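Long-range contacts in NADH-rubredoxin oxidoreductase (Clostridium acetobutylicum, PDB 3KLJ), which transfers electrons from NADH to rubredoxin through a bound FAD, feeding the dioxygen-scavenging chains of an obligate anaerobe: residues 247-252 against 267-272; 274-279 against 300-305. All blocks are in the same frame, centred on the assembly; numbering follows the deposited sequence. Where two conformers were deposited one is given.

Interaction 1 of 2, residues 247-252 against 267-272; sequences ILVNDH and AEFYGK
Phe269 turns the edge of its ring to the backbone of Val249 and Asn250. Val249 O lies in the ring plane, 3.5 Å from Phe269 CD1, so the carbonyl oxygen meets the slightly positive rim of the ring rather than its electron-rich face. CE1 of the same ring meets Asp251 CA obliquely at 3.5 Å, with Asp251 CB a little farther off. With CG anti to the backbone N (chi1 176°), the phenyl group swings across to the loop following strand 247-249. Tyr270 CD1 sits over one face of the ring, toward its rim, and Tyr298 meets it edge-to-face.

Behind the ring, the Val249 side chain stands roughly perpendicular to that of Phe269: CG2 of Val249 touches Phe269 CB at 4.1 Å and also reaches Ala267 CB. These side chains lie on the same side of a small two-stranded parallel sheet, 247-249 beside 267-269, in the FAD-binding domain of this glutathione-reductase-type (GR-fold) flavoprotein; on this side Ile247 and Val249 pack on Ala262 of strand 260-262. The two strands are joined through Glu268, whose N donates to Ile247 O at 2.7 Å, nearly straight at hydrogen (170°), and whose O accepts from Val249 N at 3.0 Å.

On the opposite side of the sheet Leu248 runs alongside Glu268 with the same heading. The glutamate is extended, and Leu248 CD1 lies along its stem up to the carboxylate, 3.7 Å from Glu268 CD. Glu268 OE2 accepts a hydrogen bond from Gly246 N, tying the carboxylate to the backbone just before strand 247-249. Asp251 directs OD2 to Ser297 OG, while a type I' turn reverses the chain after strand 267-269, Phe269 and Lys272 being paired by two backbone bonds, N to O each way.

Interaction 2 of 2, residues 274-279 against 300-305; sequences PGLINI and EIIPSP. With FAD (flavin-adenine dinucleotide), chain B.
Leu276 and Ile302 overlap head to tail, and Leu276 CD1 meets Ile302 CG2 at 3.3 Å, tighter than usual for two methyls. The same Leu276 CD1 also lies 4.0 Å from Ser304 CB. The branch at Leu276 CG sends CD1 to the 300-305 loop and CD2 to the flavin carbonyl, where CD2 comes within 3.3 Å of FAD O2. Ile279 lies crosswise to Ile302, but the modelled spacing there is too short to be trusted, which leaves the fine detail of Ile302 doubtful. Ile301 adds its CD1, which approaches Asn278 O.

The polar interactions look mainly toward the flavin. Leu276 occupies the N-cap position of helix 277-291, and the next amide, Ile277 N, donates to FAD O2 at 2.9 Å with an angle of 162° at hydrogen. In the given conformer Asn278 OD1 takes a weak hydrogen bond from Ile279 N.

The loop therefore meets the helix start through carbon contacts, while a single backbone amide, Ile277 N, binds flavin O2 here; the N-terminal end of the helix dipole would probably favour negative charge on the pyrimidine side of the reduced flavin.

Interaction 1 closes before interaction 2 opens, and their centres are 14 Å apart. After strand 267-269 the next element is helix 277-291, so one short run of chain leads from the small parallel sheet to the flavin; beyond the helix the chain comes back through a loop to 300-305. A salt bridge from Lys272 NZ to Glu300 OE2, 2.8 Å long, ties the two contacts together, and Phe269 packs near the start of 300-305. Interaction 1 belongs to the FAD-binding domain, whereas 300-305 runs across the border into the C-terminal domain; interaction 2 sets that border near the pyrimidine side of the isoalloxazine, the protein's redox centre.

Interaction 1 of 2, residues 247-252 against 267-272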
ATOM      1  N   ILE A 247       5.338  12.679  -4.656  1.00 18.05           N
ATOM      2  CA  ILE A 247       5.954  13.968  -4.337  1.00 17.87           C
ATOM      3  C   ILE A 247       7.377  13.690  -3.844  1.00 17.70           C
ATOM      4  O   ILE A 247       7.576  12.897  -2.926  1.00 16.40           O
ATOM      5  CB  ILE A 247       5.145  14.777  -3.266  1.00 18.16           C
ATOM      6  CG1 ILE A 247       3.748  15.133  -3.793  1.00 18.22           C
ATOM      7  CG2 ILE A 247       5.898  16.053  -2.844  1.00 17.04           C
ATOM      8  CD1 ILE A 247       2.804  15.700  -2.743  1.00 18.95           C
ATOM      9  N   LEU A 248       8.354  14.347  -4.464  1.00 17.75           N
ATOM     10  CA  LEU A 248       9.761  14.109  -4.156  1.00 17.98           C
ATOM     11  C   LEU A 248      10.121  14.725  -2.805  1.00 18.43           C
ATOM     12  O   LEU A 248       9.833  15.906  -2.567  1.00 18.75           O
ATOM     13  CB  LEU A 248      10.648  14.670  -5.281  1.00 18.48           C
ATOM     14  CG  LEU A 248      11.047  13.803  -6.500  1.00 19.46           C
ATOM     15  CD1 LEU A 248      10.081  12.638  -6.866  1.00 17.86           C
ATOM     16  CD2 LEU A 248      11.358  14.650  -7.728  1.00 18.68           C
ATOM     17  N   VAL A 249      10.734  13.930  -1.917  1.00 18.04           N
ATOM     18  CA  VAL A 249      11.156  14.434  -0.591  1.00 17.62           C
ATOM     19  C   VAL A 249      12.584  14.045  -0.255  1.00 17.92           C
ATOM     20  O   VAL A 249      13.078  13.030  -0.750  1.00 17.86           O
ATOM     21  CB  VAL A 249      10.236  13.944   0.558  1.00 17.79           C
ATOM     22  CG1 VAL A 249       8.847  14.540   0.416  1.00 17.76           C
ATOM     23  CG2 VAL A 249      10.200  12.413   0.607  1.00 15.44           C
ATOM     24  N   ASN A 250      13.256  14.866   0.555  1.00 17.96           N
ATOM     25  CA  ASN A 250      14.555  14.482   1.121  1.00 17.47           C
ATOM     26  C   ASN A 250      14.359  13.682   2.424  1.00 17.57           C
ATOM     27  O   ASN A 250      13.233  13.275   2.741  1.00 17.54           O
ATOM     28  CB  ASN A 250      15.547  15.669   1.233  1.00 17.49           C
ATOM     29  CG  ASN A 250      15.173  16.709   2.319  1.00 17.27           C
ATOM     30  OD1 ASN A 250      15.834  17.746   2.444  1.00 18.61           O
ATOM     31  ND2 ASN A 250      14.126  16.452   3.067  1.00 13.52           N
ATOM     32  N   ASP A 251      15.446  13.426   3.151  1.00 17.50           N
ATOM     33  CA  ASP A 251      15.393  12.599   4.363  1.00 17.24           C
ATOM     34  C   ASP A 251      14.664  13.312   5.514  1.00 17.31           C
ATOM     35  O   ASP A 251      14.198  12.661   6.461  1.00 17.10           O
ATOM     36  CB  ASP A 251      16.809  12.208   4.793  1.00 17.13           C
ATOM     37  CG  ASP A 251      17.733  13.406   4.877  1.00 17.31           C
ATOM     38  OD1 ASP A 251      17.990  14.026   3.830  1.00 17.54           O
ATOM     39  OD2 ASP A 251      18.190  13.733   5.984  1.00 17.17           O
ATOM     40  N   HIS A 252      14.556  14.639   5.416  1.00 16.50           N
ATOM     41  CA  HIS A 252      13.757  15.430   6.367  1.00 16.55           C
ATOM     42  C   HIS A 252      12.267  15.478   6.022  1.00 16.54           C
ATOM     43  O   HIS A 252      11.497  16.172   6.678  1.00 16.56           O
ATOM     44  CB  HIS A 252      14.310  16.856   6.439  1.00 15.73           C
ATOM     45  CG  HIS A 252      15.758  16.912   6.790  1.00 15.25           C
ATOM     46  ND1 HIS A 252      16.246  16.459   7.999  1.00 15.11           N
ATOM     47  CD2 HIS A 252      16.827  17.364   6.095  1.00 12.51           C
ATOM     48  CE1 HIS A 252      17.557  16.632   8.031  1.00 13.89           C
ATOM     49  NE2 HIS A 252      17.931  17.176   6.887  1.00 13.36           N
ATOM     50  N   ALA A 267       4.461  10.218  -1.128  1.00 18.62           N
ATOM     51  CA  ALA A 267       5.826  10.719  -1.160  1.00 19.00           C
ATOM     52  C   ALA A 267       6.820   9.725  -1.749  1.00 18.99           C
ATOM     53  O   ALA A 267       6.726   8.520  -1.519  1.00 19.27           O
ATOM     54  CB  ALA A 267       6.262  11.129   0.246  1.00 18.69           C
ATOM     55  N   GLU A 268       7.777  10.255  -2.504  1.00 18.59           N
ATOM     56  CA  GLU A 268       8.782   9.456  -3.174  1.00 18.46           C
ATOM     57  C   GLU A 268      10.172   9.875  -2.673  1.00 18.03           C
ATOM     58  O   GLU A 268      10.579  11.038  -2.829  1.00 17.66           O
ATOM     59  CB  GLU A 268       8.644   9.641  -4.690  1.00 18.51           C
ATOM     60  CG  GLU A 268       9.712   8.956  -5.541  1.00 19.15           C
ATOM     61  CD  GLU A 268       9.400   9.019  -7.044  1.00 20.13           C
ATOM     62  OE1 GLU A 268      10.330   8.796  -7.861  1.00 21.72           O
ATOM     63  OE2 GLU A 268       8.225   9.271  -7.411  1.00 17.51           O
ATOM     64  N   PHE A 269      10.886   8.915  -2.092  1.00 17.35           N
ATOM     65  CA  PHE A 269      12.145   9.162  -1.373  1.00 17.05           C
ATOM     66  C   PHE A 269      13.235   8.327  -2.022  1.00 16.67           C
ATOM     67  O   PHE A 269      13.185   7.087  -1.988  1.00 15.97           O
ATOM     68  CB  PHE A 269      11.992   8.749   0.099  1.00 16.42           C
ATOM     69  CG  PHE A 269      13.259   8.876   0.911  1.00 17.48           C
ATOM     70  CD1 PHE A 269      13.871  10.119   1.101  1.00 17.26           C
ATOM     71  CD2 PHE A 269      13.838   7.749   1.500  1.00 17.07           C
ATOM     72  CE1 PHE A 269      15.040  10.233   1.857  1.00 18.33           C
ATOM     73  CE2 PHE A 269      14.989   7.850   2.265  1.00 15.31           C
ATOM     74  CZ  PHE A 269      15.592   9.101   2.451  1.00 18.17           C
ATOM     75  N   TYR A 270      14.214   8.999  -2.622  1.00 16.05           N
ATOM     76  CA  TYR A 270      15.222   8.321  -3.430  1.00 15.65           C
ATOM     77  C   TYR A 270      14.591   7.365  -4.446  1.00 15.92           C
ATOM     78  O   TYR A 270      15.091   6.262  -4.669  1.00 15.32           O
ATOM     79  CB  TYR A 270      16.231   7.587  -2.550  1.00 14.89           C
ATOM     80  CG  TYR A 270      17.280   8.503  -1.967  1.00 14.71           C
ATOM     81  CD1 TYR A 270      17.252   8.849  -0.623  1.00 12.96           C
ATOM     82  CD2 TYR A 270      18.304   9.027  -2.769  1.00 10.55           C
ATOM     83  CE1 TYR A 270      18.233   9.679  -0.067  1.00 14.23           C
ATOM     84  CE2 TYR A 270      19.283   9.868  -2.223  1.00 12.88           C
ATOM     85  CZ  TYR A 270      19.236  10.187  -0.875  1.00 12.91           C
ATOM     86  OH  TYR A 270      20.176  11.012  -0.325  1.00 13.98           O
ATOM     87  N   GLY A 271      13.496   7.807  -5.069  1.00 16.04           N
ATOM     88  CA  GLY A 271      12.872   7.049  -6.152  1.00 16.96           C
ATOM     89  C   GLY A 271      12.000   5.899  -5.658  1.00 17.51           C
ATOM     90  O   GLY A 271      11.479   5.117  -6.461  1.00 17.66           O
ATOM     91  N   LYS A 272      11.849   5.789  -4.346  1.00 17.72           N
ATOM     92  CA  LYS A 272      11.044   4.711  -3.759  1.00 18.47           C
ATOM     93  C   LYS A 272       9.700   5.209  -3.260  1.00 17.68           C
ATOM     94  O   LYS A 272       9.614   6.212  -2.561  1.00 18.35           O
ATOM     95  CB  LYS A 272      11.817   3.964  -2.661  1.00 18.67           C
ATOM     96  CG  LYS A 272      13.048   3.203  -3.210  1.00 21.72           C
ATOM     97  CD  LYS A 272      13.275   1.868  -2.514  1.00 25.27           C
ATOM     98  CE  LYS A 272      14.438   1.112  -3.153  1.00 27.76           C
ATOM     99  NZ  LYS A 272      14.846  -0.086  -2.349  1.00 28.22           N
TER

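Interaction 2 of 2, residues 274-279 against 300-305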
ATOM      1  N   PRO A 274       6.933   2.830  -1.837  1.00 16.77           N
ATOM      2  CA  PRO A 274       6.521   1.439  -1.690  1.00 17.02           C
ATOM      3  C   PRO A 274       5.054   1.246  -1.286  1.00 17.16           C
ATOM      4  O   PRO A 274       4.500   0.192  -1.558  1.00 17.58           O
ATOM      5  CB  PRO A 274       7.498   0.889  -0.624  1.00 16.87           C
ATOM      6  CG  PRO A 274       8.678   1.877  -0.636  1.00 16.91           C
ATOM      7  CD  PRO A 274       7.942   3.189  -0.824  1.00 17.45           C
ATOM      8  N   GLY A 275       4.440   2.263  -0.681  1.00 17.20           N
ATOM      9  CA  GLY A 275       3.010   2.236  -0.369  1.00 17.84           C
ATOM     10  C   GLY A 275       2.684   1.314   0.792  1.00 17.65           C
ATOM     11  O   GLY A 275       1.712   0.575   0.734  1.00 17.80           O
ATOM     12  N   LEU A 276       3.513   1.363   1.838  1.00 17.37           N
ATOM     13  CA  LEU A 276       3.386   0.478   2.984  1.00 18.10           C
ATOM     14  C   LEU A 276       3.125   1.300   4.238  1.00 18.29           C
ATOM     15  O   LEU A 276       3.591   2.435   4.338  1.00 17.62           O
ATOM     16  CB  LEU A 276       4.656  -0.369   3.152  1.00 18.09           C
ATOM     17  CG  LEU A 276       4.994  -1.326   2.002  1.00 18.96           C
ATOM     18  CD1 LEU A 276       6.396  -1.945   2.153  1.00 19.15           C
ATOM     19  CD2 LEU A 276       3.938  -2.408   1.906  1.00 18.35           C
ATOM     20  N   ILE A 277       2.395   0.715   5.193  1.00 18.48           N
ATOM     21  CA  ILE A 277       1.972   1.457   6.386  1.00 18.43           C
ATOM     22  C   ILE A 277       3.103   1.814   7.358  1.00 18.46           C
ATOM     23  O   ILE A 277       3.084   2.909   7.925  1.00 18.45           O
ATOM     24  CB  ILE A 277       0.719   0.840   7.102  1.00 18.53           C
ATOM     25  CG1 ILE A 277       0.101   1.877   8.057  1.00 18.67           C
ATOM     26  CG2 ILE A 277       1.059  -0.467   7.802  1.00 18.98           C
ATOM     27  CD1 ILE A 277      -1.361   1.738   8.290  1.00 21.44           C
ATOM     28  N   ASN A 278       4.100   0.944   7.539  1.00 18.78           N
ATOM     29  CA  ASN A 278       5.205   1.302   8.428  0.50 19.07           C
ATOM     30  C   ASN A 278       5.980   2.524   7.907  1.00 19.04           C
ATOM     31  O   ASN A 278       6.463   3.336   8.694  1.00 19.28           O
ATOM     32  CB  ASN A 278       6.118   0.106   8.756  0.50 19.01           C
ATOM     33  CG  ASN A 278       6.768  -0.504   7.527  0.50 19.96           C
ATOM     34  OD1 ASN A 278       6.452  -0.149   6.391  0.50 21.62           O
ATOM     35  ND2 ASN A 278       7.688  -1.439   7.755  0.50 20.57           N
ATOM     36  N   ILE A 279       6.058   2.667   6.585  1.00 18.55           N
ATOM     37  CA  ILE A 279       6.655   3.846   5.938  1.00 18.89           C
ATOM     38  C   ILE A 279       5.813   5.104   6.188  1.00 18.88           C
ATOM     39  O   ILE A 279       6.356   6.172   6.452  1.00 19.11           O
ATOM     40  CB  ILE A 279       6.861   3.609   4.417  1.00 18.27           C
ATOM     41  CG1 ILE A 279       7.868   2.472   4.224  1.00 19.64           C
ATOM     42  CG2 ILE A 279       7.324   4.889   3.701  1.00 18.22           C
ATOM     43  CD1 ILE A 279       8.088   2.031   2.788  1.00 19.61           C
ATOM     44  N   GLU A 300      15.557   4.698   4.985  1.00 30.62           N
ATOM     45  CA  GLU A 300      14.804   3.613   4.378  1.00 32.58           C
ATOM     46  C   GLU A 300      14.802   2.392   5.297  1.00 33.43           C
ATOM     47  O   GLU A 300      15.854   1.933   5.721  1.00 33.34           O
ATOM     48  CB  GLU A 300      15.418   3.267   3.026  1.00 32.92           C
ATOM     49  CG  GLU A 300      14.576   2.336   2.186  1.00 35.29           C
ATOM     50  CD  GLU A 300      15.281   1.902   0.917  1.00 38.05           C
ATOM     51  OE1 GLU A 300      16.326   2.495   0.567  1.00 39.77           O
ATOM     52  OE2 GLU A 300      14.780   0.959   0.269  1.00 39.62           O
ATOM     53  N   ILE A 301      13.615   1.879   5.603  1.00 34.97           N
ATOM     54  CA  ILE A 301      13.472   0.813   6.591  1.00 36.84           C
ATOM     55  C   ILE A 301      13.399  -0.571   5.950  1.00 38.00           C
ATOM     56  O   ILE A 301      13.884  -1.560   6.511  1.00 38.60           O
ATOM     57  CB  ILE A 301      12.137   0.968   7.399  1.00 36.93           C
ATOM     58  CG1 ILE A 301      11.882   2.416   7.835  1.00 36.77           C
ATOM     59  CG2 ILE A 301      12.086  -0.018   8.595  1.00 37.70           C
ATOM     60  CD1 ILE A 301      10.405   2.711   8.114  1.00 37.28           C
ATOM     61  N   ILE A 302      12.855  -0.607   4.739  1.00 39.18           N
ATOM     62  CA  ILE A 302      11.738  -1.515   4.445  1.00 40.36           C
ATOM     63  C   ILE A 302      11.932  -2.996   4.126  1.00 40.63           C
ATOM     64  O   ILE A 302      12.388  -3.347   3.030  1.00 41.20           O
ATOM     65  CB  ILE A 302      10.790  -0.889   3.395  1.00 40.66           C
ATOM     66  CG1 ILE A 302      10.872   0.634   3.483  1.00 41.27           C
ATOM     67  CG2 ILE A 302       9.364  -1.398   3.605  1.00 41.38           C
ATOM     68  CD1 ILE A 302      10.396   1.198   4.835  1.00 42.18           C
ATOM     69  N   PRO A 303      11.553  -3.862   5.096  1.00 40.44           N
ATOM     70  CA  PRO A 303      11.120  -5.224   4.812  1.00 40.18           C
ATOM     71  C   PRO A 303       9.586  -5.250   4.738  1.00 39.84           C
ATOM     72  O   PRO A 303       8.921  -4.298   5.167  1.00 39.82           O
ATOM     73  CB  PRO A 303      11.616  -6.008   6.033  1.00 40.26           C
ATOM     74  CG  PRO A 303      11.867  -4.970   7.123  1.00 40.61           C
ATOM     75  CD  PRO A 303      11.613  -3.609   6.549  1.00 40.36           C
ATOM     76  N   SER A 304       9.040  -6.359   4.261  1.00 39.50           N
ATOM     77  CA  SER A 304       7.591  -6.586   4.279  1.00 38.85           C
ATOM     78  C   SER A 304       7.293  -8.069   4.093  1.00 38.34           C
ATOM     79  O   SER A 304       7.447  -8.604   2.987  1.00 38.41           O
ATOM     80  CB  SER A 304       6.853  -5.726   3.234  1.00 38.86           C
ATOM     81  OG  SER A 304       7.125  -6.147   1.908  1.00 39.13           O
ATOM     82  N   PRO A 305       6.912  -8.755   5.188  1.00 37.68           N
ATOM     83  CA  PRO A 305       6.460 -10.126   5.000  1.00 37.10           C
ATOM     84  C   PRO A 305       5.027 -10.114   4.495  1.00 36.64           C
ATOM     85  O   PRO A 305       4.108  -9.713   5.209  1.00 36.50           O
ATOM     86  CB  PRO A 305       6.551 -10.742   6.404  1.00 37.05           C
ATOM     87  CG  PRO A 305       7.307  -9.743   7.241  1.00 37.47           C
ATOM     88  CD  PRO A 305       7.047  -8.412   6.614  1.00 37.70           C
TER
HETATM   89  PA  FAD B 401      -3.886   7.138   3.204  1.00 18.30           P
HETATM   90  O1A FAD B 401      -4.431   6.930   1.816  1.00 18.60           O
HETATM   91  O2A FAD B 401      -4.124   5.954   4.110  1.00 19.35           O
HETATM   92  O5B FAD B 401      -4.529   8.453   3.839  1.00 21.06           O
HETATM   93  C5B FAD B 401      -4.572   9.667   3.110  1.00 20.91           C
HETATM   94  C4B FAD B 401      -5.855  10.421   3.460  1.00 21.12           C
HETATM   95  O4B FAD B 401      -5.847  11.699   2.826  1.00 19.85           O
HETATM   96  C3B FAD B 401      -7.088   9.684   2.944  1.00 21.12           C
HETATM   97  O3B FAD B 401      -8.025   9.549   4.000  1.00 23.72           O
HETATM   98  C2B FAD B 401      -7.634  10.557   1.830  1.00 21.25           C
HETATM   99  O2B FAD B 401      -9.044  10.563   1.789  1.00 23.46           O
HETATM  100  C1B FAD B 401      -7.100  11.932   2.204  1.00 20.89           C
HETATM  101  N9A FAD B 401      -6.961  12.846   1.055  1.00 21.12           N
HETATM  102  C8A FAD B 401      -6.610  12.528  -0.230  1.00 21.82           C
HETATM  103  N7A FAD B 401      -6.598  13.664  -0.966  1.00 21.27           N
HETATM  104  C5A FAD B 401      -6.928  14.703  -0.173  1.00 21.30           C
HETATM  105  C6A FAD B 401      -7.071  16.069  -0.423  1.00 21.45           C
HETATM  106  N6A FAD B 401      -7.135  16.517  -1.678  1.00 20.16           N
HETATM  107  N1A FAD B 401      -7.438  16.903   0.619  1.00 20.91           N
HETATM  108  C2A FAD B 401      -7.661  16.396   1.886  1.00 20.44           C
HETATM  109  N3A FAD B 401      -7.529  15.040   2.120  1.00 21.51           N
HETATM  110  C4A FAD B 401      -7.162  14.204   1.104  1.00 21.55           C
HETATM  111  N1  FAD B 401       0.179  -1.602   3.699  1.00 20.18           N
HETATM  112  C2  FAD B 401       1.052  -2.487   4.295  1.00 21.45           C
HETATM  113  O2  FAD B 401       2.166  -2.108   4.614  1.00 21.38           O
HETATM  114  N3  FAD B 401       0.672  -3.786   4.563  1.00 20.29           N
HETATM  115  C4  FAD B 401      -0.587  -4.216   4.218  1.00 21.27           C
HETATM  116  O4  FAD B 401      -0.890  -5.389   4.457  1.00 20.99           O
HETATM  117  C4X FAD B 401      -1.483  -3.333   3.597  1.00 20.65           C
HETATM  118  N5  FAD B 401      -2.762  -3.739   3.247  1.00 19.24           N
HETATM  119  C5X FAD B 401      -3.639  -2.861   2.640  1.00 18.91           C
HETATM  120  C6  FAD B 401      -4.928  -3.280   2.284  1.00 18.36           C
HETATM  121  C7  FAD B 401      -5.811  -2.372   1.680  1.00 17.62           C
HETATM  122  C7M FAD B 401      -7.192  -2.816   1.295  1.00 17.50           C
HETATM  123  C8  FAD B 401      -5.404  -1.062   1.423  1.00 17.67           C
HETATM  124  C8M FAD B 401      -6.330  -0.067   0.769  1.00 16.29           C
HETATM  125  C9  FAD B 401      -4.122  -0.656   1.774  1.00 17.60           C
HETATM  126  C9A FAD B 401      -3.238  -1.549   2.387  1.00 19.92           C
HETATM  127  N10 FAD B 401      -1.957  -1.132   2.743  1.00 19.59           N
HETATM  128  C10 FAD B 401      -1.086  -2.019   3.346  1.00 20.39           C
HETATM  129  C1' FAD B 401      -1.514   0.264   2.452  1.00 19.11           C
HETATM  130  C2' FAD B 401      -1.621   1.176   3.655  1.00 19.92           C
HETATM  131  O2' FAD B 401      -2.986   1.308   3.995  1.00 21.00           O
HETATM  132  C3' FAD B 401      -1.039   2.517   3.253  1.00 19.07           C
HETATM  133  O3' FAD B 401       0.351   2.380   3.024  1.00 21.52           O
HETATM  134  C4' FAD B 401      -1.247   3.598   4.299  1.00 19.39           C
HETATM  135  O4' FAD B 401      -2.629   3.747   4.595  1.00 18.88           O
HETATM  136  C5' FAD B 401      -0.730   4.916   3.736  1.00 18.13           C
HETATM  137  O5' FAD B 401      -1.105   5.930   4.632  1.00 18.38           O
HETATM  138  P   FAD B 401      -1.173   7.437   4.132  1.00 17.46           P
HETATM  139  O1P FAD B 401      -1.544   8.323   5.310  1.00 18.90           O
HETATM  140  O2P FAD B 401       0.100   7.839   3.429  1.00 18.74           O
HETATM  141  O3P FAD B 401      -2.323   7.462   2.999  1.00 17.98           O